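Local coordinates for protein pectinesterase A (Erwinia chrysanthemi, PDB 2NTP) that de-esterifies pectin, hydrolysing the methyl esters of its galacturonate units, the first step in maceration and soft rot of plant tissue, at residues A[23-28]-A[48-53]; A[74-77]-A[81-84]; A[133-136]-A[141-144]. One frame throughout, in Å; residues are numbered along the deposited sequence.

Contact 1. Residues A[23-28]-A[48-53]; sequences DAIASA and LTITRN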
# COMPACT_ATOMS: atom_id res chain seq x y z
N ASP A 23 -12.40 -18.13 9.42
CA ASP A 23 -13.16 -18.81 10.47
C ASP A 23 -12.79 -18.30 11.86
O ASP A 23 -13.67 -18.08 12.70
CB ASP A 23 -13.01 -20.33 10.38
CG ASP A 23 -13.72 -20.93 9.18
OD1 ASP A 23 -14.58 -20.25 8.57
OD2 ASP A 23 -13.42 -22.09 8.83
N ALA A 24 -11.49 -18.13 12.10
CA ALA A 24 -10.99 -17.61 13.39
C ALA A 24 -11.50 -16.19 13.66
O ALA A 24 -11.92 -15.88 14.78
CB ALA A 24 -9.47 -17.66 13.45
N ILE A 25 -11.46 -15.34 12.63
CA ILE A 25 -11.96 -13.97 12.74
C ILE A 25 -13.47 -13.93 13.01
O ILE A 25 -13.94 -13.17 13.85
CB ILE A 25 -11.64 -13.14 11.48
CG1 ILE A 25 -10.12 -12.97 11.33
CG2 ILE A 25 -12.33 -11.78 11.54
CD1 ILE A 25 -9.68 -12.41 10.00
N ALA A 26 -14.21 -14.76 12.28
CA ALA A 26 -15.66 -14.86 12.45
C ALA A 26 -16.04 -15.35 13.85
O ALA A 26 -17.07 -14.93 14.39
CB ALA A 26 -16.25 -15.76 11.38
N SER A 27 -15.21 -16.21 14.43
CA SER A 27 -15.43 -16.78 15.77
C SER A 27 -15.47 -15.75 16.90
O SER A 27 -16.00 -16.02 17.98
CB SER A 27 -14.36 -17.83 16.08
OG SER A 27 -13.19 -17.24 16.60
N ALA A 28 -14.91 -14.56 16.64
CA ALA A 28 -14.80 -13.51 17.65
C ALA A 28 -16.17 -13.02 18.11
O ALA A 28 -17.05 -12.78 17.27
CB ALA A 28 -13.98 -12.34 17.12
N LEU A 48 -9.90 -11.55 2.91
CA LEU A 48 -10.49 -11.16 4.19
C LEU A 48 -10.98 -9.73 4.18
O LEU A 48 -10.34 -8.84 3.61
CB LEU A 48 -9.47 -11.34 5.32
CG LEU A 48 -8.76 -12.70 5.44
CD1 LEU A 48 -7.57 -12.60 6.39
CD2 LEU A 48 -9.73 -13.79 5.89
N THR A 49 -12.12 -9.50 4.83
CA THR A 49 -12.63 -8.16 5.09
C THR A 49 -12.84 -8.03 6.59
O THR A 49 -13.62 -8.79 7.18
CB THR A 49 -13.92 -7.85 4.31
OG1 THR A 49 -13.67 -7.99 2.91
CG2 THR A 49 -14.42 -6.44 4.60
N ILE A 50 -12.14 -7.09 7.19
CA ILE A 50 -12.16 -6.90 8.64
C ILE A 50 -13.13 -5.79 9.00
O ILE A 50 -12.93 -4.63 8.64
CB ILE A 50 -10.74 -6.55 9.19
CG1 ILE A 50 -9.71 -7.62 8.80
CG2 ILE A 50 -10.79 -6.27 10.69
CD1 ILE A 50 -10.12 -9.05 9.04
N THR A 51 -14.19 -6.14 9.72
CA THR A 51 -15.22 -5.18 10.10
C THR A 51 -15.37 -5.07 11.61
O THR A 51 -16.13 -4.24 12.11
CB THR A 51 -16.60 -5.53 9.49
OG1 THR A 51 -16.98 -6.85 9.91
CG2 THR A 51 -16.55 -5.46 7.97
N ARG A 52 -14.64 -5.92 12.34
CA ARG A 52 -14.66 -5.89 13.79
C ARG A 52 -13.52 -5.03 14.33
O ARG A 52 -12.36 -5.22 13.98
CB ARG A 52 -14.55 -7.30 14.37
CG ARG A 52 -14.92 -7.36 15.85
CD ARG A 52 -14.44 -8.65 16.46
NE ARG A 52 -14.82 -8.77 17.87
CZ ARG A 52 -14.14 -8.23 18.88
NH1 ARG A 52 -13.05 -7.50 18.65
NH2 ARG A 52 -14.56 -8.41 20.12
N ASN A 53 -13.89 -4.08 15.18
CA ASN A 53 -12.93 -3.22 15.86
C ASN A 53 -12.05 -4.00 16.82
O ASN A 53 -12.49 -5.00 17.41
CB ASN A 53 -13.65 -2.11 16.62
CG ASN A 53 -14.36 -1.11 15.71
OD1 ASN A 53 -13.96 -0.90 14.56
ND2 ASN A 53 -15.41 -0.49 16.22

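Contact 2. Residues A[74-77]-A[81-84]; sequences GTLK and SKWG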
# COMPACT_ATOMS: atom_id res chain seq x y z
N GLY A 74 -9.42 -6.16 -13.13
CA GLY A 74 -10.08 -6.66 -14.34
C GLY A 74 -10.54 -8.11 -14.27
O GLY A 74 -11.14 -8.61 -15.23
N THR A 75 -10.25 -8.78 -13.16
CA THR A 75 -10.76 -10.14 -12.92
C THR A 75 -12.28 -10.06 -12.84
O THR A 75 -12.83 -9.16 -12.19
CB THR A 75 -10.18 -10.76 -11.63
OG1 THR A 75 -8.75 -10.78 -11.70
CG2 THR A 75 -10.68 -12.19 -11.42
N LEU A 76 -12.96 -10.99 -13.50
CA LEU A 76 -14.42 -10.97 -13.55
C LEU A 76 -15.06 -11.81 -12.45
O LEU A 76 -14.58 -12.89 -12.11
CB LEU A 76 -14.91 -11.42 -14.94
CG LEU A 76 -14.46 -10.60 -16.15
CD1 LEU A 76 -14.94 -11.24 -17.45
CD2 LEU A 76 -14.93 -9.15 -16.06
N LYS A 77 -16.15 -11.28 -11.89
CA LYS A 77 -16.98 -12.00 -10.92
C LYS A 77 -17.92 -12.95 -11.65
O LYS A 77 -17.84 -13.12 -12.87
CB LYS A 77 -17.81 -11.03 -10.09
CG LYS A 77 -17.03 -10.03 -9.26
CD LYS A 77 -17.99 -9.22 -8.42
CE LYS A 77 -17.37 -7.91 -7.98
NZ LYS A 77 -18.35 -7.11 -7.19
N SER A 81 -19.14 -8.90 -14.05
CA SER A 81 -18.62 -7.57 -13.74
C SER A 81 -17.22 -7.68 -13.15
O SER A 81 -16.84 -8.71 -12.60
CB SER A 81 -19.55 -6.83 -12.78
OG SER A 81 -19.54 -7.44 -11.50
N LYS A 82 -16.45 -6.59 -13.28
CA LYS A 82 -15.09 -6.53 -12.77
C LYS A 82 -15.08 -6.32 -11.26
O LYS A 82 -15.97 -5.66 -10.72
CB LYS A 82 -14.33 -5.38 -13.44
CG LYS A 82 -14.10 -5.55 -14.93
CD LYS A 82 -13.52 -4.28 -15.53
CE LYS A 82 -13.38 -4.38 -17.04
NZ LYS A 82 -12.93 -3.08 -17.63
N TRP A 83 -14.08 -6.87 -10.59
CA TRP A 83 -13.86 -6.61 -9.17
C TRP A 83 -13.55 -5.14 -8.91
O TRP A 83 -14.01 -4.56 -7.92
CB TRP A 83 -12.74 -7.49 -8.62
CG TRP A 83 -13.17 -8.89 -8.30
CD1 TRP A 83 -12.97 -10.00 -9.06
CD2 TRP A 83 -13.87 -9.32 -7.13
NE1 TRP A 83 -13.51 -11.11 -8.44
CE2 TRP A 83 -14.06 -10.72 -7.25
CE3 TRP A 83 -14.35 -8.67 -5.98
CZ2 TRP A 83 -14.73 -11.47 -6.27
CZ3 TRP A 83 -15.01 -9.42 -5.01
CH2 TRP A 83 -15.19 -10.81 -5.16
N GLY A 84 -12.76 -4.54 -9.80
CA GLY A 84 -12.30 -3.16 -9.63
C GLY A 84 -11.13 -3.11 -8.67
O GLY A 84 -10.79 -4.10 -8.03
O HOH W 1 -13.76 -13.86 -9.60
O HOH W 2 -16.25 -5.32 -6.42
O HOH W 3 -18.45 -4.99 -9.37

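Contact 3. Residues A[133-136]-A[141-144]; sequences LYVT and RAYF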
# COMPACT_ATOMS: atom_id res chain seq x y z
N LEU A 133 -3.24 -5.04 0.24
CA LEU A 133 -3.85 -4.52 1.46
C LEU A 133 -4.54 -3.19 1.19
O LEU A 133 -3.95 -2.28 0.60
CB LEU A 133 -2.78 -4.35 2.53
CG LEU A 133 -3.16 -3.70 3.87
CD1 LEU A 133 -4.18 -4.56 4.62
CD2 LEU A 133 -1.88 -3.50 4.69
N TYR A 134 -5.78 -3.09 1.65
CA TYR A 134 -6.60 -1.89 1.48
C TYR A 134 -7.09 -1.48 2.85
O TYR A 134 -7.77 -2.24 3.52
CB TYR A 134 -7.77 -2.20 0.54
CG TYR A 134 -8.80 -1.10 0.31
CD1 TYR A 134 -8.47 0.25 0.41
CD2 TYR A 134 -10.11 -1.43 -0.06
CE1 TYR A 134 -9.43 1.24 0.17
CE2 TYR A 134 -11.06 -0.46 -0.30
CZ TYR A 134 -10.72 0.87 -0.19
OH TYR A 134 -11.68 1.83 -0.43
N VAL A 135 -6.69 -0.28 3.28
CA VAL A 135 -7.24 0.31 4.50
C VAL A 135 -8.27 1.33 4.03
O VAL A 135 -7.93 2.27 3.32
CB VAL A 135 -6.14 0.99 5.36
CG1 VAL A 135 -6.74 1.53 6.66
CG2 VAL A 135 -5.02 0.01 5.68
N THR A 136 -9.54 1.12 4.41
CA THR A 136 -10.64 1.92 3.86
C THR A 136 -10.91 3.18 4.67
O THR A 136 -10.25 3.43 5.67
CB THR A 136 -11.96 1.10 3.76
OG1 THR A 136 -12.53 0.94 5.07
CG2 THR A 136 -11.70 -0.26 3.14
N ARG A 141 -6.43 4.04 12.72
CA ARG A 141 -5.54 3.45 13.71
C ARG A 141 -5.22 1.99 13.39
O ARG A 141 -5.42 1.10 14.22
CB ARG A 141 -6.11 3.63 15.13
CG ARG A 141 -6.45 5.08 15.49
CD ARG A 141 -6.91 5.23 16.94
NE ARG A 141 -8.10 4.44 17.23
CZ ARG A 141 -9.36 4.88 17.13
NH1 ARG A 141 -9.61 6.12 16.73
NH2 ARG A 141 -10.37 4.07 17.41
N ALA A 142 -4.73 1.76 12.17
CA ALA A 142 -4.32 0.43 11.71
C ALA A 142 -2.80 0.32 11.78
O ALA A 142 -2.09 1.15 11.21
CB ALA A 142 -4.81 0.17 10.29
N TYR A 143 -2.31 -0.71 12.45
CA TYR A 143 -0.88 -0.84 12.75
C TYR A 143 -0.33 -2.13 12.16
O TYR A 143 -0.85 -3.21 12.41
CB TYR A 143 -0.71 -0.82 14.27
CG TYR A 143 0.71 -0.91 14.83
CD1 TYR A 143 1.84 -0.57 14.08
CD2 TYR A 143 0.90 -1.31 16.16
CE1 TYR A 143 3.13 -0.67 14.63
CE2 TYR A 143 2.17 -1.39 16.71
CZ TYR A 143 3.28 -1.07 15.95
OH TYR A 143 4.53 -1.16 16.53
N PHE A 144 0.73 -1.99 11.37
CA PHE A 144 1.36 -3.14 10.72
C PHE A 144 2.83 -3.18 11.09
O PHE A 144 3.59 -2.31 10.69
CB PHE A 144 1.16 -3.07 9.21
CG PHE A 144 -0.28 -2.97 8.81
CD1 PHE A 144 -0.92 -1.73 8.78
CD2 PHE A 144 -1.02 -4.11 8.51
CE1 PHE A 144 -2.28 -1.62 8.44
CE2 PHE A 144 -2.36 -4.02 8.17
CZ PHE A 144 -2.99 -2.77 8.14

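Contact 1. Residues A[23-28]-A[48-53]
Ile25 and Ile50 meet through their terminal methyls, with CD1 of Ile25 3.5 Å from CD1 of Ile50. This is the tight part of the contact. The two side chains cross at about a right angle. They arrive there differently. Ile25 points from the helix at the strand. Ile50 is bent at its second torsion (chi2 -48°), and its CD1 comes nearer to the helix than its CB direction alone would suggest. Leu48 adds a looser touch beside this pair: its CD1 lies 4.2 Å from Ile25 CD1. All of this packing is aliphatic. Leu55 touches both isoleucines, and Ile37 also touches Ile25.

The other end of the contact is looser and partly exposed. Ala28 follows the helix, and its CB rests against the Arg52 side chain, 3.7 Å from NE and 3.8 Å from CD. The methyl approaches the guanidinium obliquely. CG of Arg52 is anti to the backbone N (chi1 -166°), and the chain runs extended to NE, which carries the charged group past Ala28. There it is held by the loop that follows the helix: NE donates to the carbonyl of Pro29, and NH1 to that of Thr33. On the helix side, Ser27 OG donates to Ala24 O at 2.6 Å, a bond back to the preceding turn.

Strand 48-50 is an edge strand of its parallel sheet, next to strand 91-93. Helix 21-26 packs beside it, near the beginning of the chain. This is consistent with the short N-terminal helix that caps the first coil in right-handed parallel beta-helices of this family.

Contact 2. Residues A[74-77]-A[81-84]
Lys77 lies across Trp83, its CG over one face of the indole. CG is 3.7 Å from the centroid of the five-membered ring, a CH-pi contact. Farther along, CE is 3.7 Å from CE3 of Trp83. NZ makes only an off-centre cation-pi contact, 4.9 Å from the centroid of the six-membered ring. Extension of the lysine beyond CG brings both carbons over the ring.

Two backbone hydrogen bonds set this pair. Trp83 N donates to Thr75 O at 3.1 Å, and Lys77 N donates to Ser81 O at 2.8 Å, almost perfectly straight. They flank Leu76 and Lys82, a non-hydrogen-bonded antiparallel pair whose side chains touch at Leu76 CD2 and Lys82 CG, 3.9 Å apart.

Waters tie the polar ends. Water 1 sits in the indole plane, accepting from NE1 of Trp83 and donating to Leu76 O. Waters 2 and 3 link Lys77 NZ to the carbonyls of Trp83 and Lys82, respectively.

Further out, Lys82 NZ forms a salt bridge with Asp127, Arg47 makes a cation-pi contact with Trp83, and Ser81 OG is hydrogen-bonded to Asp79. The Lys82 side chain is about 8 Å from a bound galacturonate, and substrate-binding Thr85 follows closely in the chain. The hairpin-like turn lies on the surface, in the loop between strand 65-69 and helix 84-87.

Contact 3. Residues A[133-136]-A[141-144]
Leu133 and Phe144 face each other from opposing strands and make a CH-pi contact. CD2 of Leu133 lies over one face of the Phe144 ring, 3.8 Å from the centroid. It is displaced from the centre toward the rim, where CE2 of Phe144 is 3.6 Å away. The other methyl, CD1 of Leu133, is 4.0 Å from the same CE2, so both branches of the leucine bear on one part of the ring. CG of Leu133 is anti to the backbone N (chi1 175°), which sends the fork across toward the ring. The two side chains come from opposite directions.

Val135 makes the remaining apolar contacts. It splits its two methyls between two partners. CG1 is 4.3 Å from CB of Ala142, and CG2 is 4.2 Å from CE1 of Phe144, approaching the ring obliquely. These spacings are wider than those of the leucine. The small alanine stands where the strands are nearer, with CA atoms of Val135 and Ala142 7.8 Å apart.

Strands 133-135 and 142-145 belong to different parallel sheets of the beta-helix. Segments 133-135 and 142-144 run roughly antiparallel, 151° between their directions, and the contact is made across the interior of the coil. All four touching residues are buried.

Hydrogen bonds run along the sheets instead of between these strands. Leu133 and Val135 pair through their backbones with Tyr157, and Tyr134 pairs with Ile91 and Ile93.

Aromatic stacking runs from coil to coil of the beta-helix. The ring of Phe144 stacks on that of Phe165, in the next strand of its sheet, and Leu133 touches Phe165 as well. On the outward side of strand 133-135, Tyr134 stacks on Tyr157.

In the fold
Contact 3 is core, contact 1 is partly buried, and contact 2 lies on the surface. Contacts 1 and 3 share a sheet: strands 48-50 and 133-135 both belong to it, with strand 91-93 between them. Their centres are about 14 Å apart. In contact 1 a helix packs on that sheet near its edge, whereas in contact 3 another sheet of the beta-helix faces it. Both rely on apolar side chains, with an aromatic ring added in contact 3 and an arginine in contact 1. Contact 2 differs: backbone hydrogen bonds, waters and a lysine on an indole hold a loop, and it lies closest of the three to the bound oligosaccharide.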